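Local coordinates for protein inosine-uridine preferring nucleoside hydrolase (Gardnerella vaginalis 315-A, PDB 6BA1) that is a calcium-binding member of the nucleoside hydrolase family, an alpha/beta protein built round a largely parallel central sheet, at residues 46-50 against 90-94; 111-115 against 138-143; 262-268 against 292-298. All coordinates share one frame; numbering follows the deposited sequence.

Interaction 1: 46-50 against 90-94; sequences QGVRN and DNGIG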
loop_
_atom_site.group_PDB
_atom_site.type_symbol
_atom_site.label_atom_id
_atom_site.label_comp_id
_atom_site.label_asym_id
_atom_site.label_seq_id
_atom_site.Cartn_x
_atom_site.Cartn_y
_atom_site.Cartn_z
ATOM N N GLN A 46 -21.878 -26.869 0.327
ATOM C CA GLN A 46 -21.165 -27.278 1.541
ATOM C C GLN A 46 -21.054 -26.137 2.564
ATOM O O GLN A 46 -21.178 -26.375 3.765
ATOM C CB GLN A 46 -19.768 -27.831 1.219
ATOM C CG GLN A 46 -19.675 -29.351 1.182
ATOM C CD GLN A 46 -19.843 -29.987 2.555
ATOM O OE1 GLN A 46 -19.587 -29.352 3.580
ATOM N NE2 GLN A 46 -20.281 -31.238 2.582
ATOM N N GLY A 47 -20.836 -24.912 2.079
ATOM C CA GLY A 47 -20.849 -23.704 2.913
ATOM C C GLY A 47 -22.146 -23.533 3.699
ATOM O O GLY A 47 -22.127 -23.160 4.873
ATOM N N VAL A 48 -23.265 -23.826 3.042
ATOM C CA VAL A 48 -24.578 -23.763 3.662
ATOM C C VAL A 48 -24.805 -24.907 4.670
ATOM O O VAL A 48 -25.291 -24.654 5.779
ATOM C CB VAL A 48 -25.700 -23.723 2.597
ATOM C CG1 VAL A 48 -27.088 -23.852 3.231
ATOM C CG2 VAL A 48 -25.586 -22.439 1.779
ATOM N N ARG A 49 -24.460 -26.148 4.293
ATOM C CA ARG A 49 -24.598 -27.296 5.211
ATOM C C ARG A 49 -23.876 -27.053 6.532
ATOM O O ARG A 49 -24.403 -27.356 7.610
ATOM C CB ARG A 49 -24.047 -28.590 4.604
ATOM C CG ARG A 49 -24.425 -29.842 5.409
ATOM C CD ARG A 49 -23.405 -30.968 5.316
ATOM N NE ARG A 49 -22.256 -30.839 6.224
ATOM C CZ ARG A 49 -22.275 -31.019 7.554
ATOM N NH1 ARG A 49 -23.394 -31.309 8.204
ATOM N NH2 ARG A 49 -21.161 -30.886 8.254
ATOM N N ASN A 50 -22.667 -26.511 6.424
ATOM C CA ASN A 50 -21.815 -26.249 7.578
ATOM C C ASN A 50 -22.406 -25.128 8.417
ATOM O O ASN A 50 -22.536 -25.261 9.637
ATOM C CB ASN A 50 -20.393 -25.888 7.117
ATOM C CG ASN A 50 -19.744 -26.997 6.299
ATOM O OD1 ASN A 50 -20.316 -28.084 6.125
ATOM N ND2 ASN A 50 -18.553 -26.730 5.792
ATOM N N ASP A 90 -11.950 -31.555 3.652
ATOM C CA ASP A 90 -12.874 -31.924 2.573
ATOM C C ASP A 90 -14.270 -31.381 2.853
ATOM O O ASP A 90 -14.874 -30.720 1.993
ATOM C CB ASP A 90 -12.903 -33.439 2.395
ATOM C CG ASP A 90 -11.517 -34.015 2.163
ATOM O OD1 ASP A 90 -10.828 -33.548 1.235
ATOM O OD2 ASP A 90 -11.112 -34.914 2.924
ATOM N N ASN A 91 -14.766 -31.640 4.062
ATOM C CA ASN A 91 -16.015 -31.029 4.537
ATOM C C ASN A 91 -15.935 -29.498 4.731
ATOM O O ASN A 91 -16.968 -28.834 4.751
ATOM C CB ASN A 91 -16.535 -31.720 5.818
ATOM C CG ASN A 91 -15.581 -31.602 7.003
ATOM O OD1 ASN A 91 -14.569 -30.913 6.939
ATOM N ND2 ASN A 91 -15.913 -32.284 8.099
ATOM N N GLY A 92 -14.726 -28.954 4.880
ATOM C CA GLY A 92 -14.504 -27.507 5.068
ATOM C C GLY A 92 -14.561 -27.063 6.524
ATOM O O GLY A 92 -14.743 -25.875 6.803
ATOM N N ILE A 93 -14.386 -28.016 7.444
ATOM C CA ILE A 93 -14.607 -27.810 8.881
ATOM C C ILE A 93 -13.549 -28.604 9.680
ATOM O O ILE A 93 -13.858 -29.250 10.689
ATOM C CB ILE A 93 -16.019 -28.302 9.321
ATOM C CG1 ILE A 93 -17.090 -28.119 8.247
ATOM C CG2 ILE A 93 -16.478 -27.597 10.585
ATOM C CD1 ILE A 93 -18.413 -28.776 8.613
ATOM N N GLY A 94 -12.300 -28.556 9.231
ATOM C CA GLY A 94 -11.319 -29.573 9.627
ATOM C C GLY A 94 -11.727 -30.844 8.905
ATOM O O GLY A 94 -11.932 -30.823 7.700
#
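Asn50 meets Ile93 and the backbone of Asn91 where helix 44-57 touches the loop that follows helix 82-88. From its CB outward, the Asn50 side chain lies first against hydrocarbon: CB is 3.8 Å from Ile93 CD1, and CG and OD1 run on past the same methyl. With chi1 at -60°, CG sits beside the backbone N and anti to the carbonyl carbon, which turns the amide off the helix and out to the loop. At the tip, ND2 donates to Asn91 O over 2.8 Å with an N-H...O angle of 162°. The acceptor lies in the plane of the Asn50 amide, while ND2 is tilted 18° from the plane of the carbonyl. ND2 also bonds to Thr13 O. Within the loop, Asn91 OD1 accepts from Ile93 N at 2.9 Å, closing an Asx turn that presents both Asn91 O and the Ile93 side chain to the helix. Arg49 NH2 passes across Ile93 CD1 at 3.5 Å, and NH1 is salt-bridged to Asp100. Gly92 shares backbone hydrogen bonding with Gly14, in the chain between the metal ligands Asp12 and Asp17. Through its bonds to Asn91 O and Thr13 O, the buried ND2 ties helix 44-57 to two loops, which probably limits rotation of the Asn50 amide.

Interaction 2: 111-115 against 138-143; sequences VDFII and AALKKA
Val111 points CG1 at helix 134-142 because this methyl is anti to the backbone N (chi1 -176°); it comes within 3.9 Å of Ala139 N and also faces Ala138 CB. One turn on, in Ile115, it is CG2 that lies anti to the backbone N, while CG1 (chi1 -64°) lies beside it, and the branch divides its contacts. CD1 reaches Lys142 CD at 3.9 Å, crossing the lysine chain at about a right angle, whereas CG2 rests on Ala143 CB at 3.8 Å. The Ala139 methyl lies against Ile115 CG1 at 4.2 Å and against Ile114 CG2 as well. The short helical segments cross at -65° with their axes 9.2 Å apart, and the Val111 and Ala139 CA atoms are separated by 5.2 Å, consistent with small residues at the crossing. In the alpha/beta fold these helices come one before and one after strand 125-129, and helix 134-142 belongs to the beta-alpha-beta crossover from that strand to its parallel neighbour 152-156. Ile146 of helix 146-149 touches both Ile115 and Ala139, extending the apolar patch, and on the sheet side Ile114 meets Thr36 of strand 31-37. Charge appears at the outer margin. Lys142 NZ, at the end of a chain bent beyond CG, forms a salt bridge with Asp112 OD1 at 3.1 Å. That oxygen uses its syn lone pair, while OD2 has a weak hydrogen bond with Ser109 OG.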
loop_
_atom_site.group_PDB
_atom_site.type_symbol
_atom_site.label_atom_id
_atom_site.label_comp_id
_atom_site.label_asym_id
_atom_site.label_seq_id
_atom_site.Cartn_x
_atom_site.Cartn_y
_atom_site.Cartn_z
ATOM N N VAL A 111 -28.600 -12.786 -2.589
ATOM C CA VAL A 111 -28.592 -11.511 -3.310
ATOM C C VAL A 111 -29.780 -10.653 -2.846
ATOM O O VAL A 111 -29.599 -9.515 -2.410
ATOM C CB VAL A 111 -28.661 -11.720 -4.847
ATOM C CG1 VAL A 111 -28.556 -10.389 -5.582
ATOM C CG2 VAL A 111 -27.591 -12.706 -5.330
ATOM N N ASP A 112 -30.985 -11.227 -2.915
ATOM C CA ASP A 112 -32.223 -10.526 -2.534
ATOM C C ASP A 112 -32.361 -10.308 -1.029
ATOM O O ASP A 112 -32.939 -9.305 -0.608
ATOM C CB ASP A 112 -33.462 -11.274 -3.043
ATOM C CG ASP A 112 -33.551 -11.314 -4.556
ATOM O OD1 ASP A 112 -33.165 -10.331 -5.225
ATOM O OD2 ASP A 112 -34.031 -12.350 -5.071
ATOM N N PHE A 113 -31.859 -11.248 -0.226
ATOM C CA PHE A 113 -31.867 -11.105 1.234
ATOM C C PHE A 113 -31.069 -9.884 1.687
ATOM O O PHE A 113 -31.497 -9.158 2.590
ATOM C CB PHE A 113 -31.320 -12.357 1.920
ATOM C CG PHE A 113 -31.123 -12.191 3.402
ATOM C CD1 PHE A 113 -32.192 -11.837 4.228
ATOM C CD2 PHE A 113 -29.864 -12.366 3.975
ATOM C CE1 PHE A 113 -32.010 -11.680 5.595
ATOM C CE2 PHE A 113 -29.684 -12.207 5.343
ATOM C CZ PHE A 113 -30.757 -11.863 6.151
ATOM N N ILE A 114 -29.912 -9.676 1.061
ATOM C CA ILE A 114 -29.071 -8.512 1.338
ATOM C C ILE A 114 -29.823 -7.229 0.976
ATOM O O ILE A 114 -29.953 -6.329 1.808
ATOM C CB ILE A 114 -27.720 -8.599 0.584
ATOM C CG1 ILE A 114 -26.857 -9.726 1.178
ATOM C CG2 ILE A 114 -26.951 -7.279 0.650
ATOM C CD1 ILE A 114 -25.748 -10.213 0.266
ATOM N N ILE A 115 -30.339 -7.175 -0.251
ATOM C CA ILE A 115 -31.039 -5.988 -0.757
ATOM C C ILE A 115 -32.228 -5.654 0.147
ATOM O O ILE A 115 -32.428 -4.495 0.518
ATOM C CB ILE A 115 -31.530 -6.183 -2.214
ATOM C CG1 ILE A 115 -30.348 -6.366 -3.177
ATOM C CG2 ILE A 115 -32.383 -5.001 -2.672
ATOM C CD1 ILE A 115 -30.696 -7.102 -4.456
ATOM N N ALA A 138 -23.213 -8.649 -7.138
ATOM C CA ALA A 138 -24.518 -8.890 -7.757
ATOM C C ALA A 138 -25.644 -8.079 -7.095
ATOM O O ALA A 138 -26.576 -7.644 -7.777
ATOM C CB ALA A 138 -24.849 -10.374 -7.734
ATOM N N ALA A 139 -25.555 -7.887 -5.777
ATOM C CA ALA A 139 -26.516 -7.065 -5.035
ATOM C C ALA A 139 -26.436 -5.596 -5.440
ATOM O O ALA A 139 -27.455 -4.981 -5.753
ATOM C CB ALA A 139 -26.298 -7.204 -3.536
ATOM N N LEU A 140 -25.222 -5.049 -5.429
ATOM C CA LEU A 140 -24.971 -3.668 -5.874
ATOM C C LEU A 140 -25.280 -3.456 -7.358
ATOM O O LEU A 140 -25.737 -2.383 -7.757
ATOM C CB LEU A 140 -23.519 -3.258 -5.589
ATOM C CG LEU A 140 -23.230 -2.908 -4.128
ATOM C CD1 LEU A 140 -21.758 -3.075 -3.805
ATOM C CD2 LEU A 140 -23.708 -1.494 -3.797
ATOM N N LYS A 141 -25.001 -4.478 -8.165
ATOM C CA LYS A 141 -25.423 -4.517 -9.569
ATOM C C LYS A 141 -26.955 -4.350 -9.671
ATOM O O LYS A 141 -27.426 -3.372 -10.254
ATOM C CB LYS A 141 -24.928 -5.824 -10.222
ATOM C CG LYS A 141 -25.578 -6.258 -11.539
ATOM C CD LYS A 141 -24.966 -5.626 -12.761
ATOM C CE LYS A 141 -25.653 -6.205 -14.003
ATOM N NZ LYS A 141 -24.938 -5.914 -15.272
ATOM N N LYS A 142 -27.709 -5.285 -9.086
ATOM C CA LYS A 142 -29.181 -5.266 -9.163
ATOM C C LYS A 142 -29.811 -4.040 -8.478
ATOM O O LYS A 142 -30.776 -3.473 -8.999
ATOM C CB LYS A 142 -29.792 -6.552 -8.577
ATOM C CG LYS A 142 -31.290 -6.703 -8.862
ATOM C CD LYS A 142 -31.959 -7.841 -8.110
ATOM C CE LYS A 142 -32.095 -9.081 -8.972
ATOM N NZ LYS A 142 -32.800 -10.187 -8.253
ATOM N N ALA A 143 -29.276 -3.650 -7.322
ATOM C CA ALA A 143 -29.791 -2.507 -6.558
ATOM C C ALA A 143 -28.644 -1.600 -6.093
ATOM O O ALA A 143 -28.153 -1.745 -4.970
ATOM C CB ALA A 143 -30.608 -2.995 -5.372
#

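Interaction 3: 262-268 against 292-298; sequences TTLPINM and KTMQVAV
Thr263, Leu264 and Pro265 pair with Ala297, Val296 and Gln295 as an antiparallel edge strand added to the otherwise parallel sheet of the alpha/beta fold: strand 261-265 runs against strand 295-300, itself the parallel neighbour of strand 191-194. The backbone evidence is a reciprocal pair at Leu264 and Val296: Leu264 N to Val296 O at 2.8 Å and Val296 N to Leu264 O at 3.2 Å. Val298 N to Thr262 O and Ile266 N to Met294 O carry the bonding to either side. The strands are strongly twisted against each other, their directions 139° apart.

Apolar contacts centre on Val296. Ile266 CG2 meets Val296 CG2 at 3.6 Å, and the sulfur of Met268 lies 3.8 Å from that same valine methyl. Leu264 CB touches Val298 CG2, and each of these residues also packs on the other's counterpart in the second subunit. Met294 crosses Met268 at about a right angle and reaches Phe185 of helix 178-187.

Side-chain hydrogen bonds remain. Thr263 OG1 donates to Gln295 OE1 at 3.0 Å, from above the amide plane. Beyond the paired strands, Asn267 directs ND2 to Val291 O, and its OD1 accepts from both Thr293 N and Thr293 OG1, each at 3.1 Å and both from the same face of the amide plane.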
loop_
_atom_site.group_PDB
_atom_site.type_symbol
_atom_site.label_atom_id
_atom_site.label_comp_id
_atom_site.label_asym_id
_atom_site.label_seq_id
_atom_site.Cartn_x
_atom_site.Cartn_y
_atom_site.Cartn_z
ATOM N N THR A 262 -6.322 0.257 13.049
ATOM C CA THR A 262 -5.947 1.593 12.570
ATOM C C THR A 262 -6.015 1.583 11.045
ATOM O O THR A 262 -5.275 0.844 10.393
ATOM C CB THR A 262 -4.526 1.984 13.018
ATOM O OG1 THR A 262 -4.340 1.629 14.391
ATOM C CG2 THR A 262 -4.302 3.475 12.854
ATOM N N THR A 263 -6.916 2.389 10.485
ATOM C CA THR A 263 -7.177 2.377 9.052
ATOM C C THR A 263 -6.520 3.542 8.342
ATOM O O THR A 263 -6.184 4.548 8.954
ATOM C CB THR A 263 -8.686 2.425 8.718
ATOM O OG1 THR A 263 -9.242 3.680 9.118
ATOM C CG2 THR A 263 -9.433 1.317 9.406
ATOM N N LEU A 264 -6.385 3.390 7.029
ATOM C CA LEU A 264 -5.835 4.402 6.149
ATOM C C LEU A 264 -6.940 4.821 5.183
ATOM O O LEU A 264 -7.302 4.036 4.311
ATOM C CB LEU A 264 -4.637 3.806 5.395
ATOM C CG LEU A 264 -4.122 4.475 4.112
ATOM C CD1 LEU A 264 -3.781 5.943 4.323
ATOM C CD2 LEU A 264 -2.909 3.724 3.601
ATOM N N PRO A 265 -7.504 6.031 5.347
ATOM C CA PRO A 265 -8.512 6.510 4.391
ATOM C C PRO A 265 -7.963 6.539 2.970
ATOM O O PRO A 265 -6.942 7.173 2.730
ATOM C CB PRO A 265 -8.829 7.925 4.883
ATOM C CG PRO A 265 -8.566 7.862 6.346
ATOM C CD PRO A 265 -7.396 6.927 6.512
ATOM N N ILE A 266 -8.618 5.839 2.050
ATOM C CA ILE A 266 -8.080 5.652 0.703
ATOM C C ILE A 266 -9.138 5.161 -0.287
ATOM O O ILE A 266 -9.759 4.131 -0.066
ATOM C CB ILE A 266 -6.881 4.665 0.721
ATOM C CG1 ILE A 266 -6.267 4.504 -0.678
ATOM C CG2 ILE A 266 -7.277 3.301 1.292
ATOM C CD1 ILE A 266 -4.992 3.686 -0.671
ATOM N N ASN A 267 -9.331 5.901 -1.374
ATOM C CA ASN A 267 -10.166 5.439 -2.478
ATOM C C ASN A 267 -9.441 4.301 -3.201
ATOM O O ASN A 267 -8.318 4.479 -3.665
ATOM C CB ASN A 267 -10.490 6.587 -3.440
ATOM C CG ASN A 267 -11.466 7.590 -2.850
ATOM O OD1 ASN A 267 -12.653 7.307 -2.711
ATOM N ND2 ASN A 267 -10.978 8.773 -2.513
ATOM N N MET A 268 -10.100 3.146 -3.287
ATOM C CA MET A 268 -9.484 1.888 -3.719
ATOM C C MET A 268 -10.071 1.332 -5.011
ATOM O O MET A 268 -11.103 1.788 -5.499
ATOM C CB MET A 268 -9.663 0.834 -2.632
ATOM C CG MET A 268 -8.849 1.066 -1.375
ATOM S SD MET A 268 -7.142 0.564 -1.539
ATOM C CE MET A 268 -7.300 -1.179 -1.895
ATOM N N LYS A 292 -12.891 10.067 0.935
ATOM C CA LYS A 292 -12.389 8.692 0.871
ATOM C C LYS A 292 -13.513 7.681 1.117
ATOM O O LYS A 292 -14.089 7.635 2.208
ATOM C CB LYS A 292 -11.249 8.505 1.883
ATOM C CG LYS A 292 -10.088 9.494 1.741
ATOM C CD LYS A 292 -9.570 9.573 0.303
ATOM C CE LYS A 292 -8.238 10.282 0.185
ATOM N NZ LYS A 292 -7.757 10.237 -1.220
ATOM N N THR A 293 -13.822 6.872 0.098
ATOM C CA THR A 293 -14.980 5.963 0.121
ATOM C C THR A 293 -14.799 4.791 1.089
ATOM O O THR A 293 -15.744 4.426 1.787
ATOM C CB THR A 293 -15.302 5.398 -1.282
ATOM O OG1 THR A 293 -14.149 4.730 -1.831
ATOM C CG2 THR A 293 -15.757 6.519 -2.226
ATOM N N MET A 294 -13.607 4.199 1.123
ATOM C CA MET A 294 -13.306 3.084 2.019
ATOM C C MET A 294 -11.977 3.250 2.748
ATOM O O MET A 294 -11.227 4.160 2.451
ATOM C CB MET A 294 -13.382 1.749 1.263
ATOM C CG MET A 294 -12.505 1.590 0.057
ATOM S SD MET A 294 -12.875 0.030 -0.789
ATOM C CE MET A 294 -12.023 -1.150 0.263
ATOM N N GLN A 295 -11.728 2.375 3.719
ATOM C CA GLN A 295 -10.575 2.476 4.617
ATOM C C GLN A 295 -9.899 1.120 4.739
ATOM O O GLN A 295 -10.568 0.136 5.004
ATOM C CB GLN A 295 -11.017 2.952 6.005
ATOM C CG GLN A 295 -12.138 3.983 5.986
ATOM C CD GLN A 295 -12.349 4.648 7.333
ATOM O OE1 GLN A 295 -12.175 4.016 8.383
ATOM N NE2 GLN A 295 -12.722 5.934 7.310
ATOM N N VAL A 296 -8.583 1.065 4.529
ATOM C CA VAL A 296 -7.838 -0.192 4.620
ATOM C C VAL A 296 -7.107 -0.263 5.950
ATOM O O VAL A 296 -6.491 0.700 6.379
ATOM C CB VAL A 296 -6.830 -0.371 3.472
ATOM C CG1 VAL A 296 -6.135 -1.724 3.583
ATOM C CG2 VAL A 296 -7.532 -0.234 2.122
ATOM N N ALA A 297 -7.181 -1.425 6.580
ATOM C CA ALA A 297 -6.593 -1.643 7.881
ATOM C C ALA A 297 -5.119 -1.879 7.697
ATOM O O ALA A 297 -4.730 -2.699 6.865
ATOM C CB ALA A 297 -7.230 -2.852 8.546
ATOM N N VAL A 298 -4.312 -1.152 8.464
ATOM C CA VAL A 298 -2.849 -1.279 8.426
ATOM C C VAL A 298 -2.226 -1.646 9.777
ATOM O O VAL A 298 -1.228 -2.377 9.816
ATOM C CB VAL A 298 -2.186 0.008 7.903
ATOM C CG1 VAL A 298 -0.746 -0.280 7.504
ATOM C CG2 VAL A 298 -2.967 0.584 6.720
#

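How the interactions relate
The three contacts share no segment and lie in different parts of one chain, with centres 24 to 32 Å apart. All are partly buried. Interaction 1 has no exposed residue among those that touch; it joins a helix to a loop through a buried amide, on the far side of the chain's centre from interaction 3. Interaction 2 is helix-on-helix packing, largely aliphatic, with exposed Lys142 in its one salt bridge. Interaction 3 is backbone pairing at the sheet border, mixing buried methionine and valine with exposed Thr262 and Pro265, and it alone touches the second subunit. Helix 178-187 touches Leu140, on the face of helix 134-142 turned from its partner, and Met268 and Met294 of interaction 3.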